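Local coordinates for protein transcriptional regulator, MarR family (Neisseria meningitidis serogroup B, PDB 3G3Z) that probably binds DNA as a MarR-family transcription factor and regulates gene expression in the meningococcus, at residues T68-Q72 with G73-W77. Sequence-based numbering, arbitrary orientation.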
loop_
_atom_site.group_PDB
_atom_site.type_symbol
_atom_site.label_atom_id
_atom_site.label_comp_id
_atom_site.label_asym_id
_atom_site.label_seq_id
_atom_site.Cartn_x
_atom_site.Cartn_y
_atom_site.Cartn_z
ATOM N N THR A 68 -23.365 5.744 0.013
ATOM C CA THR A 68 -23.387 6.306 -1.348
ATOM C C THR A 68 -23.926 5.312 -2.371
ATOM O O THR A 68 -24.782 5.664 -3.194
ATOM C CB THR A 68 -22.000 6.837 -1.811
ATOM O OG1 THR A 68 -21.496 7.760 -0.846
ATOM C CG2 THR A 68 -22.118 7.571 -3.151
ATOM N N LEU A 69 -23.451 4.069 -2.298
ATOM C CA LEU A 69 -23.869 3.034 -3.242
ATOM C C LEU A 69 -25.350 2.638 -3.113
ATOM O O LEU A 69 -26.025 2.390 -4.126
ATOM C CB LEU A 69 -22.933 1.820 -3.161
ATOM C CG LEU A 69 -21.492 2.057 -3.664
ATOM C CD1 LEU A 69 -20.578 0.941 -3.222
ATOM C CD2 LEU A 69 -21.413 2.225 -5.189
ATOM N N ALA A 70 -25.852 2.588 -1.876
ATOM C CA ALA A 70 -27.265 2.306 -1.628
ATOM C C ALA A 70 -28.136 3.431 -2.165
ATOM O O ALA A 70 -29.169 3.175 -2.770
ATOM C CB ALA A 70 -27.534 2.084 -0.141
ATOM N N GLY A 71 -27.696 4.672 -1.947
ATOM C CA GLY A 71 -28.378 5.861 -2.460
ATOM C C GLY A 71 -28.401 5.888 -3.977
ATOM O O GLY A 71 -29.266 6.519 -4.589
ATOM N N GLN A 72 -27.452 5.190 -4.594
ATOM C CA GLN A 72 -27.445 5.056 -6.046
ATOM C C GLN A 72 -28.208 3.824 -6.499
ATOM O O GLN A 72 -28.253 3.520 -7.695
ATOM C CB GLN A 72 -26.020 5.050 -6.574
ATOM C CG GLN A 72 -25.409 6.442 -6.610
ATOM C CD GLN A 72 -24.341 6.559 -7.674
ATOM O OE1 GLN A 72 -24.513 7.269 -8.670
ATOM N NE2 GLN A 72 -23.243 5.845 -7.485
ATOM N N GLY A 73 -28.816 3.130 -5.540
ATOM C CA GLY A 73 -29.572 1.906 -5.801
ATOM C C GLY A 73 -28.733 0.712 -6.244
ATOM O O GLY A 73 -29.262 -0.249 -6.796
ATOM N N LEU A 74 -27.427 0.757 -5.988
ATOM C CA LEU A 74 -26.516 -0.279 -6.478
ATOM C C LEU A 74 -26.319 -1.445 -5.509
ATOM O O LEU A 74 -25.947 -2.547 -5.925
ATOM C CB LEU A 74 -25.169 0.340 -6.864
ATOM C CG LEU A 74 -25.252 1.387 -7.976
ATOM C CD1 LEU A 74 -23.930 2.135 -8.142
ATOM C CD2 LEU A 74 -25.716 0.745 -9.299
ATOM N N ILE A 75 -26.563 -1.189 -4.222
ATOM C CA ILE A 75 -26.467 -2.205 -3.172
ATOM C C ILE A 75 -27.693 -2.164 -2.251
ATOM O O ILE A 75 -28.522 -1.262 -2.361
ATOM C CB ILE A 75 -25.169 -2.049 -2.327
ATOM C CG1 ILE A 75 -25.156 -0.705 -1.595
ATOM C CG2 ILE A 75 -23.912 -2.247 -3.197
ATOM C CD1 ILE A 75 -24.088 -0.584 -0.535
ATOM N N GLU A 76 -27.791 -3.134 -1.339
ATOM C CA GLU A 76 -28.892 -3.192 -0.380
ATOM C C GLU A 76 -28.551 -4.037 0.849
ATOM O O GLU A 76 -27.860 -5.052 0.750
ATOM C CB GLU A 76 -30.149 -3.749 -1.054
ATOM C CG GLU A 76 -30.014 -5.205 -1.503
ATOM C CD GLU A 76 -31.031 -5.605 -2.548
ATOM O OE1 GLU A 76 -32.031 -4.881 -2.725
ATOM O OE2 GLU A 76 -30.822 -6.648 -3.199
ATOM N N TRP A 77 -29.038 -3.603 2.007
ATOM C CA TRP A 77 -29.008 -4.421 3.212
ATOM C C TRP A 77 -30.241 -5.306 3.206
ATOM O O TRP A 77 -31.316 -4.875 2.785
ATOM C CB TRP A 77 -29.041 -3.544 4.465
ATOM C CG TRP A 77 -27.865 -2.642 4.608
ATOM C CD1 TRP A 77 -26.681 -2.932 5.223
ATOM C CD2 TRP A 77 -27.751 -1.296 4.130
ATOM N NE1 TRP A 77 -25.835 -1.848 5.162
ATOM C CE2 TRP A 77 -26.465 -0.831 4.494
ATOM C CE3 TRP A 77 -28.610 -0.436 3.430
ATOM C CZ2 TRP A 77 -26.014 0.459 4.178
ATOM C CZ3 TRP A 77 -28.161 0.846 3.119
ATOM C CH2 TRP A 77 -26.875 1.279 3.492
#
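The carbonyl oxygen of L69 takes the amide of L74 in a fairly straight bond, L74 N to L69 O 2.8 Å with 158° at the hydrogen, the donor tilted somewhat from the carbonyl plane. It also draws a weak bond from Q72 N. Just before L74 in the chain, G73 N bonds to A70 O, the next carbonyl along, at 2.8 Å, but from well above that carbonyl's plane and with a more bent hydrogen. G73 turns the chain here with a positive phi of 68°, a value that favours glycine, and the two bonds back into the last turn finish the helix.

Beyond the turn the chain doubles back over the helix end. I75 has CG1 set between its backbone N and carbonyl carbon (chi1 63°), which lays the branch over the start of A70, CG1 lying 3.4 Å from A70 N; its CG1 and CD1 also rest on L69 CB. Beside the turn, L69 CD2 meets L74 CD1 at 3.9 Å, the two side chains crossing at a slant, with the chain of Q72 alongside L74. W77 brings the six-membered part of its indole to the methyl of A70, CZ3 to CB 3.5 Å, while NE1 hydrogen-bonds to Q48 OE1 and R84 makes a cation-pi contact with the ring. The side chains of L69 and I75 pack on helix 31-43. This is a Schellman motif leading from helix 59-71, probably the recognition helix as in other MarR proteins, into strand 75-77, the first strand of the wing in the winged helix-turn-helix.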